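Local coordinates for protein Exo-beta-1,3-galactanase (Bifidobacterium bifidum, PDB 5FLW) that probably hydrolyses beta-1,3-galactan from its chain ends to release galactose, at residues Val96-Ala101 against Asp167-Ile172; Arg132-Arg137 against Ser153-His158; Thr160-Leu165 against Glu174-Glu179. One frame throughout, in Å; residues are numbered along the deposited sequence.

Overall arrangement
The chain folds as the five-bladed beta-propeller of family 43, and the three contacts hold two successive blades together and one of them internally. Contact 1 lets strand 95-102 of one blade meet the outer hairpin loop of the next. Contact 2 ties the incoming connection to the end of strand 149-155, and contact 3 pairs the last two strands of that same blade. The centres of contacts 2 and 3 lie about 10 Å apart, linked by Asp-155 OD2 and His-161 NE2 at 2.8 Å; that of contact 1 is about 15 and 14 Å from them. In propellers of this family the substrate pocket typically opens at the central axis.

Contact 1 (Val96-Ala101 against Asp167-Ile172); sequences VMYIHA and DDYLTI
Val-96 and Tyr-98 of strand 95-102 meet Tyr-169 across the seam between two blades of the five-bladed beta-propeller. Tyr-169 sits in the loop of the hairpin 159-165/172-179, and the two tyrosine side chains slant past one another without stacking. The Tyr-98 phenol reaches across with its hydroxyl, donating to the backbone O of Tyr-169 at 2.7 Å. That oxygen lies in the plane of the Tyr-98 ring, at its edge, while the hydroxyl arrives in the carbonyl plane on a lone pair. The same OH also rests 3.4 Å from Tyr-169 CB. With chi1 at -46°, CG of Tyr-98 is anti to the carbonyl carbon, a setting from which the long ring carries its OH to the loop.

Val-96 uses its two methyls differently. CG1 packs 3.7 Å from Tyr-169 O, the oxygen that also accepts the Tyr-98 bond, whereas CG2 makes the apolar contacts, 3.9 Å from Tyr-169 CB. Leu-170 starts away from the strand but brings CD2 back to Val-96 CG2, the two side chains crossing at about a right angle. The Tyr-169 ring itself leads away from the strand, and its OH is bonded to Gly-147 O and Gln-143 NE2 in its own blade. An Asx turn braces the loop: Leu-170 N donates to Asp-168 OD1 at 3.1 Å, meeting that oxygen from above the carboxylate plane.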
loop_
_atom_site.group_PDB
_atom_site.type_symbol
_atom_site.label_atom_id
_atom_site.label_comp_id
_atom_site.label_asym_id
_atom_site.label_seq_id
_atom_site.Cartn_x
_atom_site.Cartn_y
_atom_site.Cartn_z
ATOM N N VAL A 96 -4.811 11.411 -8.365
ATOM C CA VAL A 96 -3.723 10.799 -9.120
ATOM C C VAL A 96 -3.507 9.392 -8.582
ATOM O O VAL A 96 -3.372 9.193 -7.366
ATOM C CB VAL A 96 -2.428 11.631 -9.060
ATOM C CG1 VAL A 96 -1.388 11.011 -9.965
ATOM C CG2 VAL A 96 -2.686 13.106 -9.396
ATOM N N MET A 97 -3.484 8.419 -9.490
ATOM C CA MET A 97 -3.208 7.037 -9.161
ATOM C C MET A 97 -1.793 6.656 -9.608
ATOM O O MET A 97 -1.339 7.056 -10.693
ATOM C CB MET A 97 -4.230 6.110 -9.816
ATOM C CG MET A 97 -4.024 4.645 -9.480
ATOM S SD MET A 97 -5.314 3.552 -10.193
ATOM C CE MET A 97 -6.731 4.004 -9.187
ATOM N N TYR A 98 -1.101 5.902 -8.740
ATOM C CA TYR A 98 0.232 5.353 -8.985
ATOM C C TYR A 98 0.131 3.832 -8.971
ATOM O O TYR A 98 -0.658 3.267 -8.210
ATOM C CB TYR A 98 1.228 5.826 -7.905
ATOM C CG TYR A 98 1.092 7.310 -7.659
ATOM C CD1 TYR A 98 1.748 8.234 -8.482
ATOM C CD2 TYR A 98 0.262 7.791 -6.644
ATOM C CE1 TYR A 98 1.592 9.616 -8.286
ATOM C CE2 TYR A 98 0.080 9.152 -6.447
ATOM C CZ TYR A 98 0.751 10.069 -7.267
ATOM O OH TYR A 98 0.588 11.419 -7.076
ATOM N N ILE A 99 0.918 3.162 -9.812
ATOM C CA ILE A 99 0.851 1.704 -9.880
ATOM C C ILE A 99 2.241 1.182 -10.197
ATOM O O ILE A 99 3.025 1.840 -10.883
ATOM C CB ILE A 99 -0.235 1.225 -10.894
ATOM C CG1 ILE A 99 -0.547 -0.270 -10.729
ATOM C CG2 ILE A 99 0.163 1.537 -12.316
ATOM C CD1 ILE A 99 -1.808 -0.645 -11.395
ATOM N N HIS A 100 2.562 0.015 -9.664
ATOM C CA HIS A 100 3.796 -0.651 -10.064
ATOM C C HIS A 100 3.530 -1.301 -11.426
ATOM O O HIS A 100 2.795 -2.297 -11.508
ATOM C CB HIS A 100 4.237 -1.651 -8.987
ATOM C CG HIS A 100 5.337 -2.600 -9.421
ATOM N ND1 HIS A 100 5.618 -3.764 -8.722
ATOM C CD2 HIS A 100 6.223 -2.560 -10.454
ATOM C CE1 HIS A 100 6.614 -4.401 -9.318
ATOM N NE2 HIS A 100 7.001 -3.696 -10.370
ATOM N N ALA A 101 4.080 -0.704 -12.501
ATOM C CA ALA A 101 3.957 -1.272 -13.834
ATOM C C ALA A 101 5.125 -2.233 -14.050
ATOM O O ALA A 101 6.292 -1.855 -13.865
ATOM C CB ALA A 101 3.952 -0.170 -14.906
ATOM N N ASP A 167 4.325 19.493 -7.242
ATOM C CA ASP A 167 3.083 20.052 -6.703
ATOM C C ASP A 167 1.846 19.560 -7.435
ATOM O O ASP A 167 0.760 19.548 -6.851
ATOM C CB ASP A 167 3.079 21.580 -6.767
ATOM C CG ASP A 167 4.024 22.219 -5.774
ATOM O OD1 ASP A 167 4.469 21.533 -4.820
ATOM O OD2 ASP A 167 4.345 23.414 -5.980
ATOM N N ASP A 168 1.954 19.233 -8.721
ATOM C CA ASP A 168 0.805 18.676 -9.425
ATOM C C ASP A 168 0.677 17.161 -9.241
ATOM O O ASP A 168 -0.203 16.546 -9.856
ATOM C CB ASP A 168 0.835 19.059 -10.906
ATOM C CG ASP A 168 2.030 18.469 -11.645
ATOM O OD1 ASP A 168 2.771 17.651 -11.072
ATOM O OD2 ASP A 168 2.222 18.826 -12.835
ATOM N N TYR A 169 1.555 16.553 -8.436
ATOM C CA TYR A 169 1.525 15.141 -8.068
ATOM C C TYR A 169 1.776 14.185 -9.241
ATOM O O TYR A 169 1.592 12.969 -9.073
ATOM C CB TYR A 169 0.229 14.773 -7.327
ATOM C CG TYR A 169 0.183 15.116 -5.845
ATOM C CD1 TYR A 169 1.024 16.083 -5.281
ATOM C CD2 TYR A 169 -0.701 14.447 -4.992
ATOM C CE1 TYR A 169 0.969 16.380 -3.906
ATOM C CE2 TYR A 169 -0.763 14.737 -3.630
ATOM C CZ TYR A 169 0.060 15.693 -3.088
ATOM O OH TYR A 169 -0.016 15.957 -1.720
ATOM N N LEU A 170 2.240 14.672 -10.411
ATOM C CA LEU A 170 2.346 13.829 -11.609
ATOM C C LEU A 170 3.738 13.232 -11.827
ATOM O O LEU A 170 3.886 12.313 -12.649
ATOM C CB LEU A 170 1.963 14.611 -12.869
ATOM C CG LEU A 170 0.548 15.193 -12.892
ATOM C CD1 LEU A 170 0.354 15.958 -14.182
ATOM C CD2 LEU A 170 -0.476 14.106 -12.739
ATOM N N THR A 171 4.756 13.742 -11.121
ATOM C CA THR A 171 6.110 13.210 -11.238
ATOM C C THR A 171 6.870 13.449 -9.929
ATOM O O THR A 171 6.325 13.992 -8.966
ATOM C CB THR A 171 6.819 13.757 -12.483
ATOM O OG1 THR A 171 7.994 12.971 -12.706
ATOM C CG2 THR A 171 7.184 15.233 -12.312
ATOM N N ILE A 172 8.135 12.995 -9.899
ATOM C CA ILE A 172 8.998 13.000 -8.718
ATOM C C ILE A 172 10.058 14.084 -8.878
ATOM O O ILE A 172 10.658 14.219 -9.951
ATOM C CB ILE A 172 9.685 11.631 -8.604
ATOM C CG1 ILE A 172 8.650 10.530 -8.430
ATOM C CG2 ILE A 172 10.725 11.620 -7.474
ATOM C CD1 ILE A 172 9.313 9.138 -8.629
#

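Contact 2 (Arg132-Arg137 against Ser153-His158); sequences RGYLSR and SEDRDH
The connection leading from one propeller blade into strand 139-143 of the next lies, through Tyr-134 to Arg-137, against the end of strand 149-155 and the Asx turn that starts at its last residue, Asp-155. In that turn Asp-157 N donates to Asp-155 OD1. Asp-155 OD2 accepts from His-158 ND1 at 2.7 Å, on its syn side but tilted out of the carboxylate plane, the oxygen lying in the imidazole plane, and takes a second bond from His-161. The His-158 ring, steadied this way, points an edge at the Tyr-134 face in a tilted T-shaped pair, planes 53° apart. Its CE1 stands over the centre of the phenol ring, 3.6 Å from CD1 of Tyr-134, while Arg-132 CB covers the opposite face.

Further along, Leu-135 CD1 comes within 3.3 Å of Asp-157 OD2. One water links Leu-135 N to both Asp-155 OD1 and Asp-157 OD2, and another joins Leu-135 O to Ser-153 OG. The two serine hydroxyls, Ser-136 OG and Ser-153 OG, share a short hydrogen bond of 2.6 Å. Arg-137 N donates to Glu-154 O at 2.9 Å. Arg-156 bends back and grips the Glu-154 carboxylate side-on, NE to OE2 and NH2 to OE1. Arg-137 NH1 lies 4.5 Å from Arg-156 NH2; Arg-137 NH2 donates to Tyr-106 O, and a third water connects Arg-137 NH1 to Glu-154 OE1. Glu-154, bonded directly to Arg-156 and through water to Arg-137, probably offsets the repulsion between the two cations, and bound water supplies much of the polar link between the segments.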
loop_
_atom_site.group_PDB
_atom_site.type_symbol
_atom_site.label_atom_id
_atom_site.label_comp_id
_atom_site.label_asym_id
_atom_site.label_seq_id
_atom_site.Cartn_x
_atom_site.Cartn_y
_atom_site.Cartn_z
ATOM N N ARG A 132 15.769 8.542 -12.255
ATOM C CA ARG A 132 17.144 8.311 -12.714
ATOM C C ARG A 132 17.349 6.976 -13.447
ATOM O O ARG A 132 18.501 6.537 -13.620
ATOM C CB ARG A 132 18.147 8.469 -11.572
ATOM C CG ARG A 132 18.218 9.893 -11.104
ATOM C CD ARG A 132 19.180 10.074 -9.957
ATOM N NE ARG A 132 20.564 9.781 -10.313
ATOM C CZ ARG A 132 21.413 10.661 -10.840
ATOM N NH1 ARG A 132 21.014 11.911 -11.112
ATOM N NH2 ARG A 132 22.666 10.301 -11.113
ATOM N N GLY A 133 16.266 6.326 -13.883
ATOM C CA GLY A 133 16.348 4.990 -14.432
ATOM C C GLY A 133 16.341 3.870 -13.404
ATOM O O GLY A 133 16.412 2.698 -13.801
ATOM N N TYR A 134 16.245 4.186 -12.107
ATOM C CA TYR A 134 16.331 3.167 -11.063
ATOM C C TYR A 134 15.095 2.271 -11.054
ATOM O O TYR A 134 13.986 2.690 -11.410
ATOM C CB TYR A 134 16.463 3.811 -9.672
ATOM C CG TYR A 134 17.683 4.698 -9.488
ATOM C CD1 TYR A 134 18.795 4.550 -10.287
ATOM C CD2 TYR A 134 17.728 5.657 -8.479
ATOM C CE1 TYR A 134 19.928 5.364 -10.121
ATOM C CE2 TYR A 134 18.825 6.452 -8.307
ATOM C CZ TYR A 134 19.929 6.301 -9.120
ATOM O OH TYR A 134 21.017 7.121 -8.939
ATOM N N LEU A 135 15.290 1.035 -10.571
ATOM C CA LEU A 135 14.184 0.110 -10.368
ATOM C C LEU A 135 13.174 0.664 -9.378
ATOM O O LEU A 135 13.538 1.160 -8.310
ATOM C CB LEU A 135 14.715 -1.188 -9.773
ATOM C CG LEU A 135 15.734 -1.982 -10.581
ATOM C CD1 LEU A 135 16.413 -3.074 -9.721
ATOM C CD2 LEU A 135 15.067 -2.565 -11.853
ATOM N N SER A 136 11.890 0.536 -9.708
ATOM C CA SER A 136 10.793 0.772 -8.770
ATOM C C SER A 136 9.840 -0.424 -8.834
ATOM O O SER A 136 9.322 -0.753 -9.912
ATOM C CB SER A 136 10.047 2.066 -9.115
ATOM O OG SER A 136 8.975 2.286 -8.206
ATOM N N ARG A 137 9.645 -1.105 -7.706
ATOM C CA ARG A 137 8.691 -2.215 -7.642
ATOM C C ARG A 137 7.572 -1.899 -6.646
ATOM O O ARG A 137 6.742 -1.040 -6.948
ATOM C CB ARG A 137 9.422 -3.540 -7.462
ATOM C CG ARG A 137 10.261 -3.859 -8.717
ATOM C CD ARG A 137 10.675 -5.304 -8.729
ATOM N NE ARG A 137 11.436 -5.712 -9.908
ATOM C CZ ARG A 137 12.754 -5.648 -9.951
ATOM N NH1 ARG A 137 13.391 -5.150 -8.886
ATOM N NH2 ARG A 137 13.438 -6.082 -11.015
ATOM N N SER A 153 9.097 3.665 -2.647
ATOM C CA SER A 153 9.396 2.839 -3.818
ATOM C C SER A 153 10.567 1.912 -3.521
ATOM O O SER A 153 11.698 2.384 -3.349
ATOM C CB SER A 153 9.749 3.737 -5.027
ATOM O OG SER A 153 10.319 2.979 -6.096
ATOM N N GLU A 154 10.322 0.602 -3.542
ATOM C CA GLU A 154 11.390 -0.362 -3.300
ATOM C C GLU A 154 12.248 -0.525 -4.553
ATOM O O GLU A 154 11.730 -0.787 -5.647
ATOM C CB GLU A 154 10.819 -1.714 -2.853
ATOM C CG GLU A 154 11.875 -2.670 -2.263
ATOM C CD GLU A 154 12.594 -3.532 -3.303
ATOM O OE1 GLU A 154 11.942 -3.968 -4.279
ATOM O OE2 GLU A 154 13.819 -3.781 -3.146
ATOM N N ASP A 155 13.563 -0.377 -4.378
ATOM C CA ASP A 155 14.547 -0.364 -5.461
ATOM C C ASP A 155 15.621 -1.384 -5.087
ATOM O O ASP A 155 16.433 -1.130 -4.178
ATOM C CB ASP A 155 15.093 1.063 -5.577
ATOM C CG ASP A 155 16.357 1.193 -6.422
ATOM O OD1 ASP A 155 16.914 0.206 -6.948
ATOM O OD2 ASP A 155 16.823 2.370 -6.525
ATOM N N ARG A 156 15.623 -2.542 -5.778
ATOM C CA ARG A 156 16.467 -3.662 -5.331
ATOM C C ARG A 156 17.961 -3.315 -5.290
ATOM O O ARG A 156 18.719 -3.928 -4.519
ATOM C CB ARG A 156 16.227 -4.915 -6.159
ATOM C CG ARG A 156 16.732 -6.228 -5.478
ATOM C CD ARG A 156 15.955 -6.582 -4.196
ATOM N NE ARG A 156 14.527 -6.257 -4.320
ATOM C CZ ARG A 156 13.566 -7.106 -4.714
ATOM N NH1 ARG A 156 13.841 -8.373 -5.030
ATOM N NH2 ARG A 156 12.309 -6.668 -4.817
ATOM N N ASP A 157 18.414 -2.355 -6.111
ATOM C CA ASP A 157 19.838 -2.040 -6.141
ATOM C C ASP A 157 20.263 -1.067 -5.037
ATOM O O ASP A 157 21.466 -0.964 -4.768
ATOM C CB ASP A 157 20.248 -1.432 -7.484
ATOM C CG ASP A 157 19.974 -2.346 -8.675
ATOM O OD1 ASP A 157 20.214 -3.572 -8.599
ATOM O OD2 ASP A 157 19.496 -1.791 -9.690
ATOM N N HIS A 158 19.311 -0.324 -4.409
ATOM C CA HIS A 158 19.692 0.781 -3.519
ATOM C C HIS A 158 19.052 0.751 -2.138
ATOM O O HIS A 158 19.721 1.077 -1.135
ATOM C CB HIS A 158 19.443 2.173 -4.155
ATOM C CG HIS A 158 20.152 2.380 -5.457
ATOM N ND1 HIS A 158 19.493 2.498 -6.658
ATOM C CD2 HIS A 158 21.471 2.464 -5.745
ATOM C CE1 HIS A 158 20.369 2.661 -7.633
ATOM N NE2 HIS A 158 21.577 2.644 -7.105
HETATM O O HOH W 1 12.708 3.608 -7.198
HETATM O O HOH W 2 17.922 0.654 -9.455
HETATM O O HOH W 3 13.060 -3.160 -6.681
#

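Contact 3 (Thr160-Leu165 against Glu174-Glu179); sequences THIYRL and EDVACE
His-161 projects from strand 159-165 beside Asp-175 and Cys-178 of strand 172-179, the outermost strand of this propeller blade. The two strands form an antiparallel hairpin, interrupted in register, not in pairing, by a classic beta bulge where Val-176 and Ala-177 both face Ile-162. Ile-162 O takes Val-176 N at 2.8 Å and only a weak bond from Ala-177 N.

Following His-161 outward, CB packs 3.6 Å from Ala-177 O. At a chi1 of -61° CG lies beside the backbone N, which turns the ring toward Asp-175 and Cys-178; SG of Cys-178 sits over the ring centre, 3.6 Å from the centroid. Tyr-163 OH covers the opposite face. At the ring edge ND1 donates almost straight to Asp-175 OD1 at 2.6 Å, in the imidazole plane and on the syn side of the carboxylate but tilted out of its plane; His-161 CE1 lies 3.4 Å from Asp-175 OD2. NE2, at the tip, bonds Asp-155 in the neighbouring strand. On the sheet face of Ile-162, Arg-164 directs NE, at 2.9 Å, and NH2, at 3.1 Å, to the single oxygen OE1 of Glu-174, the guanidinium and carboxylate planes 74° apart; OE2 of Glu-174 turns to His-224.

Sandwiched between sulfur and hydroxyl, and with a carboxylate at each nitrogen, the His-161 imidazole is fixed in rotation, and its two acidic neighbours would probably stabilise a doubly protonated, cationic ring.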
loop_
_atom_site.group_PDB
_atom_site.type_symbol
_atom_site.label_atom_id
_atom_site.label_comp_id
_atom_site.label_asym_id
_atom_site.label_seq_id
_atom_site.Cartn_x
_atom_site.Cartn_y
_atom_site.Cartn_z
ATOM N N THR A 160 14.846 1.256 -0.137
ATOM C CA THR A 160 13.490 1.735 -0.365
ATOM C C THR A 160 13.486 3.258 -0.232
ATOM O O THR A 160 13.938 3.801 0.792
ATOM C CB THR A 160 12.494 1.028 0.549
ATOM O OG1 THR A 160 12.561 -0.376 0.248
ATOM C CG2 THR A 160 11.065 1.539 0.324
ATOM N N HIS A 161 13.046 3.933 -1.309
ATOM C CA HIS A 161 13.055 5.385 -1.397
ATOM C C HIS A 161 11.783 5.972 -0.805
ATOM O O HIS A 161 10.700 5.383 -0.890
ATOM C CB HIS A 161 13.098 5.864 -2.854
ATOM C CG HIS A 161 14.307 5.423 -3.619
ATOM N ND1 HIS A 161 15.392 6.244 -3.839
ATOM C CD2 HIS A 161 14.587 4.254 -4.242
ATOM C CE1 HIS A 161 16.293 5.598 -4.562
ATOM N NE2 HIS A 161 15.836 4.383 -4.808
ATOM N N ILE A 162 11.918 7.181 -0.275
ATOM C CA ILE A 162 10.821 8.133 -0.136
ATOM C C ILE A 162 11.078 9.202 -1.188
ATOM O O ILE A 162 12.108 9.891 -1.141
ATOM C CB ILE A 162 10.768 8.759 1.268
ATOM C CG1 ILE A 162 10.600 7.672 2.352
ATOM C CG2 ILE A 162 9.662 9.815 1.323
ATOM C CD1 ILE A 162 10.648 8.172 3.783
ATOM N N TYR A 163 10.183 9.306 -2.172
ATOM C CA TYR A 163 10.291 10.282 -3.249
ATOM C C TYR A 163 9.249 11.377 -3.045
ATOM O O TYR A 163 8.069 11.072 -2.836
ATOM C CB TYR A 163 9.981 9.609 -4.578
ATOM C CG TYR A 163 11.029 8.669 -5.122
ATOM C CD1 TYR A 163 12.369 9.072 -5.258
ATOM C CD2 TYR A 163 10.666 7.398 -5.579
ATOM C CE1 TYR A 163 13.321 8.202 -5.809
ATOM C CE2 TYR A 163 11.605 6.530 -6.111
ATOM C CZ TYR A 163 12.917 6.936 -6.233
ATOM O OH TYR A 163 13.836 6.074 -6.759
ATOM N N ARG A 164 9.664 12.638 -3.140
ATOM C CA ARG A 164 8.715 13.741 -3.057
ATOM C C ARG A 164 8.147 14.038 -4.445
ATOM O O ARG A 164 8.893 14.099 -5.426
ATOM C CB ARG A 164 9.336 14.997 -2.446
ATOM C CG ARG A 164 8.340 16.148 -2.223
ATOM C CD ARG A 164 8.912 17.239 -1.343
ATOM N NE ARG A 164 10.196 17.740 -1.852
ATOM C CZ ARG A 164 10.350 18.816 -2.628
ATOM N NH1 ARG A 164 9.288 19.534 -2.989
ATOM N NH2 ARG A 164 11.570 19.195 -3.030
ATOM N N LEU A 165 6.828 14.227 -4.509
ATOM C CA LEU A 165 6.154 14.521 -5.761
ATOM C C LEU A 165 6.201 16.020 -6.052
ATOM O O LEU A 165 6.235 16.859 -5.133
ATOM C CB LEU A 165 4.684 14.104 -5.657
ATOM C CG LEU A 165 4.438 12.601 -5.493
ATOM C CD1 LEU A 165 3.031 12.313 -4.935
ATOM C CD2 LEU A 165 4.621 11.904 -6.832
ATOM N N GLU A 174 12.323 14.816 -5.897
ATOM C CA GLU A 174 13.375 14.689 -4.898
ATOM C C GLU A 174 13.463 13.260 -4.376
ATOM O O GLU A 174 12.443 12.635 -4.079
ATOM C CB GLU A 174 13.169 15.651 -3.720
ATOM C CG GLU A 174 14.330 15.651 -2.749
ATOM C CD GLU A 174 14.000 16.307 -1.432
ATOM O OE1 GLU A 174 12.935 16.963 -1.336
ATOM O OE2 GLU A 174 14.804 16.160 -0.489
ATOM N N ASP A 175 14.693 12.765 -4.255
ATOM C CA ASP A 175 14.967 11.482 -3.589
ATOM C C ASP A 175 15.202 11.839 -2.116
ATOM O O ASP A 175 16.300 12.227 -1.713
ATOM C CB ASP A 175 16.143 10.783 -4.278
ATOM C CG ASP A 175 16.353 9.334 -3.840
ATOM O OD1 ASP A 175 15.490 8.742 -3.147
ATOM O OD2 ASP A 175 17.384 8.767 -4.261
ATOM N N VAL A 176 14.115 11.774 -1.330
ATOM C CA VAL A 176 14.129 12.287 0.046
ATOM C C VAL A 176 14.973 11.393 0.947
ATOM O O VAL A 176 15.737 11.877 1.805
ATOM C CB VAL A 176 12.683 12.409 0.580
ATOM C CG1 VAL A 176 12.662 12.689 2.080
ATOM C CG2 VAL A 176 11.929 13.475 -0.154
ATOM N N ALA A 177 14.822 10.076 0.788
ATOM C CA ALA A 177 15.510 9.078 1.594
ATOM C C ALA A 177 15.588 7.793 0.784
ATOM O O ALA A 177 14.762 7.547 -0.103
ATOM C CB ALA A 177 14.775 8.803 2.923
ATOM N N CYS A 178 16.610 6.986 1.090
ATOM C CA CYS A 178 16.713 5.660 0.497
ATOM C C CYS A 178 17.312 4.761 1.574
ATOM O O CYS A 178 18.500 4.888 1.899
ATOM C CB CYS A 178 17.559 5.681 -0.776
ATOM S SG CYS A 178 17.543 4.079 -1.626
ATOM N N GLU A 179 16.481 3.895 2.156
ATOM C CA GLU A 179 16.867 3.159 3.350
ATOM C C GLU A 179 16.927 1.662 3.099
ATOM O O GLU A 179 16.010 1.070 2.500
ATOM C CB GLU A 179 15.907 3.435 4.543
ATOM C CG GLU A 179 15.832 4.922 4.899
ATOM C CD GLU A 179 17.134 5.433 5.515
ATOM O OE1 GLU A 179 17.825 4.651 6.216
ATOM O OE2 GLU A 179 17.465 6.633 5.311
#